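Local coordinates for Alpha/beta hydrolase fold protein (Sphaerobacter thermophilus, PDB 3R0V) that probably acts as a hydrolase of the alpha/beta hydrolase fold and binds d-malate in a pocket, at residues His223-Leu228 / Ala235-Leu240; Pro14-Arg19 / Ser34-Gly39; Leu103-Ala106 / Pro110-Arg113. One frame throughout, in Å; residues are numbered along the deposited sequence. Where two conformers were deposited one is given.

Interaction 1: His223-Leu228 / Ala235-Leu240; sequences HTAQEL and ARYVTL
Tyr237 reaches Ala225 and Gln226 because its CG stands anti to the backbone N, at a chi1 of 170°, which carries the ring off strand 235-239 and onto helix 219-231. The ring meets the helix at two successive residues. Ala225 brings its methyl obliquely to the CE1 corner of the ring, with CB 3.6 Å from Tyr237 CE1 and also close to CD1 and CZ. Gln226 is met mainly through its main chain, for its CA lies over one ring face, 4.1 Å from Tyr237 CD2, and its N is above the ring centre. CB of Gln226 adds a looser touch at 4.2 Å from Tyr237 CE2, after which its chain bends at chi2 and the amide leads away. The hydroxyl at the far end of the ring is hydrogen-bonded to Asp213, whose other carboxylate oxygen takes Thr239, so the tyrosine is fixed at its tip as well as along its flank. With an alanine in place of the ring, a gap would probably open beside the Ala225 methyl, and Asp213 would lose its phenol partner. The contact lies within the beta-alpha-beta unit of strand 209-213, helix 219-231 and strand 235-239, with Ala225 also on Val211 of the inner strand and Tyr237 reaching Arg222 and Ala229 along the helix, strand 235-239 being an outermost strand of the large sheet.

Interaction 2: Pro14-Arg19 / Ser34-Gly39; sequences PIAFER and STRAGG
Arg36 reaches across to Ala16, Phe17 and Glu18, and its side chain is worth following outward. From CB, directed at segment 14-19, the chain sets off with CG between the backbone N and the carbonyl carbon (chi1 77°) and then runs extended as far as NE. CG passes 4.1 Å from Glu18 OE2, and CD runs past the main chain, 4.4 Å from Phe17 CA. NE makes the polar contact between the two segments: it gives its hydrogen to Glu18 OE2 at 3.0 Å, with an N-H...O angle of 155°, in a salt bridge that uses the anti lone pair of the oxygen. The carboxylate comes to the guanidinium at its edge, slightly tilted from its plane, and the two planes stand 53° apart, so this is a single-bond bridge rather than a flat two-pronged pairing. NH1 is 3.7 Å from the same OE2. At the last atom, NH2 is 4.3 Å from Ala16 CB and is held by two further salt bridges, to Asp56 and Asp62. Three carboxylates thus gather round one arginine, which probably stabilises its charge and restrains its rotation. The arginine starts from a tight turn, where Gly38 N bonds to Thr35 O and Gly39 N to Arg36 O. Segment 34-39 is in the loop between strand 25-29 and helix 40-46, while 14-19 begins with strand 14-16, partner of strand 6-8 in the small antiparallel sheet, and runs on past its end. On the side turned from the arginine, Phe17 packs on Ile81 and Ala84 of helix 71-84, so the segment lies between that helix and the loop.

Interaction 3: Leu103-Ala106 / Pro110-Arg113; sequences LAAA and PITR
Ala105 and Ile111 bring the two backbones to 6.2 Å between their CA atoms, the nearest pair of the contact. Segment 103-106 is the last part of helix 96-106 and keeps regular helical angles. Facing it, Ile111 is extended at the start of strand 111-117, and directly after it the chain turns a corner at Thr112 and Arg113. The chain therefore leaves the helix, reverses within a few residues and lays Ile111 back against the turn of helix it has just left.

Everything that touches passes through one methyl group. In Ile111, CG1 lies beside the backbone N, anti to the carbonyl carbon (chi1 -61°), and CD1 continues in an extended line (chi2 174°), so the long branch points straight at the helix while CG2 takes no part. CD1 settles over the link between two neighbouring alanines: it is 3.9 Å from Ala105 N and 4.1 Å from Ala105 CA, with Ala104 CB at 4.1 Å and Ala105 CB at 4.2 Å from it. The small alanine side chains let the isoleucine methyl come down to the helix backbone itself, in a van der Waals contact of modest size.

Around this point Ala104 also rests on Leu78 of helix 71-84, and Ile111 on Ile82 of the same helix and on Val91 of strand 89-94, so the methyl belongs to the apolar layer between helices and sheet. Main-chain hydrogen bonds of Pro110 and Thr112 with Ala89 join this stretch to strand 89-94. The contact lies within the beta-alpha-beta unit of strand 89-94, helix 96-106 and strand 111-117, joining the end of its helix, which follows what is probably the nucleophile elbow at Ser95, to the start of its second strand.

How the interactions relate
From the N terminus, interaction 2 comes first, closing a loop of 14 residues that holds strands 20-21 and 25-29 and tying the small antiparallel sheet to the loop ahead of helix 40-46. Interaction 3 follows, closing a tight return of three residues where helix 96-106 gives way to strand 111-117. Interaction 1 comes last and spans six residues between helix 219-231 and strand 235-239. The three are in series, none enclosing or crossing another. Interactions 1 and 3 both reach the large mixed sheet, their centres about 18 Å apart, whereas interactions 1 and 2 lie on opposite sides of the chain's centre, about 27 Å between centres.

Interaction 1: His223-Leu228 / Ala235-Leu240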
loop_
_atom_site.group_PDB
_atom_site.type_symbol
_atom_site.label_atom_id
_atom_site.label_comp_id
_atom_site.label_asym_id
_atom_site.label_seq_id
_atom_site.Cartn_x
_atom_site.Cartn_y
_atom_site.Cartn_z
ATOM N N HIS A 223 13.111 -8.305 7.861
ATOM C CA HIS A 223 14.225 -8.591 6.964
ATOM C C HIS A 223 14.048 -7.881 5.626
ATOM O O HIS A 223 15.017 -7.381 5.058
ATOM C CB HIS A 223 14.397 -10.090 6.749
ATOM C CG HIS A 223 14.561 -10.856 8.018
ATOM N ND1 HIS A 223 14.252 -12.193 8.114
ATOM C CD2 HIS A 223 14.974 -10.469 9.247
ATOM C CE1 HIS A 223 14.479 -12.604 9.349
ATOM N NE2 HIS A 223 14.931 -11.582 10.055
ATOM N N THR A 224 12.821 -7.859 5.121
ATOM C CA THR A 224 12.525 -7.126 3.898
ATOM C C THR A 224 12.801 -5.642 4.056
ATOM O O THR A 224 13.413 -5.022 3.183
ATOM C CB THR A 224 11.086 -7.385 3.489
ATOM O OG1 THR A 224 10.998 -8.746 3.049
ATOM C CG2 THR A 224 10.653 -6.433 2.364
ATOM N N ALA A 225 12.374 -5.071 5.175
ATOM C CA ALA A 225 12.582 -3.653 5.413
ATOM C C ALA A 225 14.068 -3.322 5.454
ATOM O O ALA A 225 14.529 -2.351 4.842
ATOM C CB ALA A 225 11.891 -3.220 6.695
ATOM N N GLN A 226 14.831 -4.146 6.158
ATOM C CA GLN A 226 16.270 -3.953 6.253
ATOM C C GLN A 226 16.899 -3.991 4.868
ATOM O O GLN A 226 17.764 -3.183 4.533
ATOM C CB GLN A 226 16.894 -5.039 7.139
ATOM C CG GLN A 226 18.333 -4.728 7.574
ATOM C CD GLN A 226 19.390 -5.143 6.555
ATOM O OE1 GLN A 226 20.510 -4.624 6.571
ATOM N NE2 GLN A 226 19.048 -6.090 5.677
ATOM N N GLU A 227 16.482 -4.962 4.064
ATOM C CA GLU A 227 17.087 -5.116 2.751
ATOM C C GLU A 227 16.726 -3.935 1.850
ATOM O O GLU A 227 17.581 -3.419 1.143
ATOM C CB GLU A 227 16.693 -6.421 2.071
ATOM C CG GLU A 227 17.314 -6.526 0.672
ATOM C CD GLU A 227 17.209 -7.912 0.044
ATOM O OE1 GLU A 227 17.354 -8.925 0.765
ATOM O OE2 GLU A 227 16.995 -7.981 -1.188
ATOM N N LEU A 228 15.468 -3.505 1.870
ATOM C CA LEU A 228 15.067 -2.364 1.043
ATOM C C LEU A 228 15.843 -1.114 1.437
ATOM O O LEU A 228 16.265 -0.340 0.571
ATOM C CB LEU A 228 13.575 -2.092 1.166
ATOM C CG LEU A 228 12.691 -3.080 0.409
ATOM C CD1 LEU A 228 11.237 -2.934 0.819
ATOM C CD2 LEU A 228 12.839 -2.868 -1.088
ATOM N N ALA A 235 18.211 5.716 1.781
ATOM C CA ALA A 235 17.094 5.228 2.582
ATOM C C ALA A 235 17.458 4.980 4.027
ATOM O O ALA A 235 18.552 4.509 4.339
ATOM C CB ALA A 235 16.532 3.958 1.985
ATOM N N ARG A 236 16.519 5.291 4.909
ATOM C CA ARG A 236 16.667 4.925 6.311
ATOM C C ARG A 236 15.591 3.938 6.715
ATOM O O ARG A 236 14.544 3.831 6.064
ATOM C CB ARG A 236 16.583 6.152 7.201
ATOM C CG ARG A 236 17.775 7.084 7.077
ATOM C CD ARG A 236 17.645 8.209 8.081
ATOM N NE ARG A 236 18.688 9.217 7.934
ATOM C CZ ARG A 236 18.774 10.300 8.699
ATOM N NH1 ARG A 236 17.880 10.502 9.658
ATOM N NH2 ARG A 236 19.750 11.179 8.508
ATOM N N TYR A 237 15.851 3.235 7.809
ATOM C CA TYR A 237 14.985 2.171 8.294
ATOM C C TYR A 237 14.560 2.488 9.723
ATOM O O TYR A 237 15.401 2.581 10.619
ATOM C CB TYR A 237 15.763 0.844 8.227
ATOM C CG TYR A 237 15.134 -0.350 8.905
ATOM C CD1 TYR A 237 13.750 -0.494 9.010
ATOM C CD2 TYR A 237 15.938 -1.347 9.444
ATOM C CE1 TYR A 237 13.196 -1.606 9.641
ATOM C CE2 TYR A 237 15.400 -2.445 10.068
ATOM C CZ TYR A 237 14.030 -2.578 10.166
ATOM O OH TYR A 237 13.506 -3.690 10.797
ATOM N N VAL A 238 13.259 2.660 9.939
ATOM C CA VAL A 238 12.731 2.986 11.257
ATOM C C VAL A 238 11.757 1.910 11.711
ATOM O O VAL A 238 10.885 1.478 10.946
ATOM C CB VAL A 238 11.993 4.351 11.252
ATOM C CG1 VAL A 238 11.331 4.632 12.604
ATOM C CG2 VAL A 238 12.941 5.470 10.881
ATOM N N THR A 239 11.894 1.477 12.962
ATOM C CA THR A 239 10.888 0.613 13.578
ATOM C C THR A 239 10.023 1.471 14.492
ATOM O O THR A 239 10.525 2.132 15.405
ATOM C CB THR A 239 11.522 -0.525 14.404
ATOM O OG1 THR A 239 12.353 -1.321 13.550
ATOM C CG2 THR A 239 10.446 -1.394 15.039
ATOM N N LEU A 240 8.723 1.482 14.231
ATOM C CA LEU A 240 7.806 2.323 14.990
ATOM C C LEU A 240 7.598 1.823 16.406
ATOM O O LEU A 240 7.913 0.668 16.713
ATOM C CB LEU A 240 6.470 2.433 14.270
ATOM C CG LEU A 240 6.537 2.988 12.851
ATOM C CD1 LEU A 240 5.117 3.016 12.298
ATOM C CD2 LEU A 240 7.161 4.375 12.812
#

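Interaction 2: Pro14-Arg19 / Ser34-Gly39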
loop_
_atom_site.group_PDB
_atom_site.type_symbol
_atom_site.label_atom_id
_atom_site.label_comp_id
_atom_site.label_asym_id
_atom_site.label_seq_id
_atom_site.Cartn_x
_atom_site.Cartn_y
_atom_site.Cartn_z
ATOM N N PRO A 14 -12.164 7.161 -13.996
ATOM C CA PRO A 14 -12.263 8.201 -12.965
ATOM C C PRO A 14 -11.706 7.692 -11.636
ATOM O O PRO A 14 -12.128 6.632 -11.144
ATOM C CB PRO A 14 -13.768 8.440 -12.851
ATOM C CG PRO A 14 -14.393 7.157 -13.312
ATOM C CD PRO A 14 -13.479 6.618 -14.382
ATOM N N ILE A 15 -10.760 8.442 -11.074
ATOM C CA ILE A 15 -10.140 8.110 -9.794
ATOM C C ILE A 15 -10.600 9.119 -8.751
ATOM O O ILE A 15 -10.343 10.320 -8.879
ATOM C CB ILE A 15 -8.598 8.119 -9.889
ATOM C CG1 ILE A 15 -8.140 7.181 -11.013
ATOM C CG2 ILE A 15 -7.957 7.722 -8.539
ATOM C CD1 ILE A 15 -8.442 5.695 -10.788
ATOM N N ALA A 16 -11.300 8.624 -7.730
ATOM C CA ALA A 16 -11.883 9.473 -6.692
ATOM C C ALA A 16 -10.862 9.797 -5.606
ATOM O O ALA A 16 -10.064 8.948 -5.208
ATOM C CB ALA A 16 -13.121 8.790 -6.083
ATOM N N PHE A 17 -10.899 11.031 -5.113
ATOM C CA PHE A 17 -9.933 11.461 -4.108
ATOM C C PHE A 17 -10.502 12.594 -3.280
ATOM O O PHE A 17 -11.522 13.192 -3.632
ATOM C CB PHE A 17 -8.623 11.929 -4.759
ATOM C CG PHE A 17 -8.750 13.239 -5.492
ATOM C CD1 PHE A 17 -8.359 14.433 -4.893
ATOM C CD2 PHE A 17 -9.266 13.281 -6.767
ATOM C CE1 PHE A 17 -8.494 15.640 -5.561
ATOM C CE2 PHE A 17 -9.403 14.485 -7.438
ATOM C CZ PHE A 17 -9.007 15.666 -6.831
ATOM N N GLU A 18 -9.837 12.876 -2.167
ATOM C CA GLU A 18 -10.156 14.065 -1.397
ATOM C C GLU A 18 -8.883 14.723 -0.885
ATOM O O GLU A 18 -7.882 14.049 -0.653
ATOM C CB GLU A 18 -11.124 13.759 -0.256
ATOM C CG GLU A 18 -10.658 12.725 0.732
ATOM C CD GLU A 18 -11.727 12.417 1.770
ATOM O OE1 GLU A 18 -11.825 13.164 2.767
ATOM O OE2 GLU A 18 -12.479 11.436 1.582
ATOM N N ARG A 19 -8.933 16.044 -0.748
ATOM C CA ARG A 19 -7.815 16.843 -0.274
ATOM C C ARG A 19 -8.149 17.412 1.086
ATOM O O ARG A 19 -9.287 17.811 1.340
ATOM C CB ARG A 19 -7.593 18.064 -1.162
ATOM C CG ARG A 19 -7.187 17.844 -2.594
ATOM C CD ARG A 19 -6.548 19.140 -3.132
ATOM N NE ARG A 19 -6.319 19.074 -4.571
ATOM C CZ ARG A 19 -7.284 19.191 -5.473
ATOM N NH1 ARG A 19 -8.538 19.376 -5.071
ATOM N NH2 ARG A 19 -7.005 19.115 -6.767
ATOM N N SER A 34 -7.782 -1.847 0.794
ATOM C CA SER A 34 -7.950 -0.494 1.295
ATOM C C SER A 34 -8.827 0.333 0.370
ATOM O O SER A 34 -8.907 0.077 -0.832
ATOM C CB SER A 34 -6.591 0.193 1.379
ATOM O OG SER A 34 -6.143 0.515 0.072
ATOM N N THR A 35 -9.463 1.350 0.938
ATOM C CA THR A 35 -10.035 2.434 0.143
ATOM C C THR A 35 -9.488 3.714 0.743
ATOM O O THR A 35 -8.655 3.669 1.650
ATOM C CB THR A 35 -11.560 2.461 0.208
ATOM O OG1 THR A 35 -11.976 2.796 1.538
ATOM C CG2 THR A 35 -12.145 1.109 -0.208
ATOM N N ARG A 36 -9.953 4.859 0.258
ATOM C CA ARG A 36 -9.413 6.124 0.738
ATOM C C ARG A 36 -9.732 6.355 2.215
ATOM O O ARG A 36 -8.984 7.038 2.913
ATOM C CB ARG A 36 -9.875 7.294 -0.145
ATOM C CG ARG A 36 -11.301 7.782 0.053
ATOM C CD ARG A 36 -11.639 8.765 -1.063
ATOM N NE ARG A 36 -12.764 9.640 -0.748
ATOM C CZ ARG A 36 -13.999 9.433 -1.189
ATOM N NH1 ARG A 36 -14.977 10.263 -0.858
ATOM N NH2 ARG A 36 -14.251 8.390 -1.969
ATOM N N ALA A 37 -10.819 5.761 2.699
ATOM C CA ALA A 37 -11.190 5.894 4.110
ATOM C C ALA A 37 -10.067 5.461 5.046
ATOM O O ALA A 37 -9.904 6.006 6.141
ATOM C CB ALA A 37 -12.454 5.091 4.409
ATOM N N GLY A 38 -9.293 4.469 4.615
ATOM C CA GLY A 38 -8.252 3.892 5.442
ATOM C C GLY A 38 -7.203 4.899 5.863
ATOM O O GLY A 38 -6.601 4.780 6.931
ATOM N N GLY A 39 -6.984 5.898 5.018
ATOM C CA GLY A 39 -5.942 6.867 5.278
ATOM C C GLY A 39 -6.457 8.083 6.011
ATOM O O GLY A 39 -5.673 8.937 6.404
#

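Interaction 3: Leu103-Ala106 / Pro110-Arg113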
loop_
_atom_site.group_PDB
_atom_site.type_symbol
_atom_site.label_atom_id
_atom_site.label_comp_id
_atom_site.label_asym_id
_atom_site.label_seq_id
_atom_site.Cartn_x
_atom_site.Cartn_y
_atom_site.Cartn_z
ATOM N N LEU A 103 7.383 0.979 -7.240
ATOM C CA LEU A 103 7.341 0.809 -8.690
ATOM C C LEU A 103 7.151 2.151 -9.392
ATOM O O LEU A 103 7.794 2.423 -10.406
ATOM C CB LEU A 103 6.228 -0.159 -9.083
ATOM C CG LEU A 103 6.419 -1.609 -8.631
ATOM C CD1 LEU A 103 5.137 -2.363 -8.923
ATOM C CD2 LEU A 103 7.585 -2.220 -9.377
ATOM N N ALA A 104 6.272 2.991 -8.853
ATOM C CA ALA A 104 6.001 4.293 -9.467
ATOM C C ALA A 104 7.251 5.173 -9.420
ATOM O O ALA A 104 7.579 5.862 -10.394
ATOM C CB ALA A 104 4.832 4.980 -8.764
ATOM N N ALA A 105 7.947 5.150 -8.293
ATOM C CA ALA A 105 9.179 5.920 -8.144
ATOM C C ALA A 105 10.236 5.440 -9.133
ATOM O O ALA A 105 10.899 6.245 -9.785
ATOM C CB ALA A 105 9.690 5.821 -6.714
ATOM N N ALA A 106 10.373 4.124 -9.265
ATOM C CA ALA A 106 11.353 3.551 -10.181
ATOM C C ALA A 106 10.995 3.861 -11.630
ATOM O O ALA A 106 11.878 3.916 -12.491
ATOM C CB ALA A 106 11.445 2.038 -9.970
ATOM N N PRO A 110 6.907 11.893 -10.548
ATOM C CA PRO A 110 7.454 13.010 -9.765
ATOM C C PRO A 110 7.135 12.906 -8.278
ATOM O O PRO A 110 6.364 13.688 -7.707
ATOM C CB PRO A 110 6.802 14.240 -10.411
ATOM C CG PRO A 110 5.527 13.733 -10.988
ATOM C CD PRO A 110 5.814 12.317 -11.441
ATOM N N ILE A 111 7.736 11.893 -7.662
ATOM C CA ILE A 111 7.688 11.671 -6.222
ATOM C C ILE A 111 8.974 12.255 -5.639
ATOM O O ILE A 111 10.081 11.833 -6.007
ATOM C CB ILE A 111 7.592 10.155 -5.916
ATOM C CG1 ILE A 111 6.311 9.585 -6.543
ATOM C CG2 ILE A 111 7.601 9.900 -4.419
ATOM C CD1 ILE A 111 6.165 8.071 -6.446
ATOM N N THR A 112 8.836 13.232 -4.745
ATOM C CA THR A 112 10.010 13.961 -4.283
ATOM C C THR A 112 10.642 13.362 -3.022
ATOM O O THR A 112 11.854 13.446 -2.845
ATOM C CB THR A 112 9.699 15.440 -4.080
ATOM O OG1 THR A 112 8.563 15.568 -3.220
ATOM C CG2 THR A 112 9.379 16.099 -5.419
ATOM N N ARG A 113 9.821 12.757 -2.161
ATOM C CA ARG A 113 10.273 12.005 -0.988
ATOM C C ARG A 113 9.326 10.823 -0.846
ATOM O O ARG A 113 8.139 10.966 -1.097
ATOM C CB ARG A 113 10.210 12.858 0.280
ATOM C CG ARG A 113 11.090 14.104 0.246
ATOM C CD ARG A 113 11.055 14.852 1.573
ATOM N NE ARG A 113 12.012 15.955 1.590
ATOM C CZ ARG A 113 13.187 15.909 2.210
ATOM N NH1 ARG A 113 13.541 14.822 2.883
ATOM N NH2 ARG A 113 14.003 16.956 2.166
#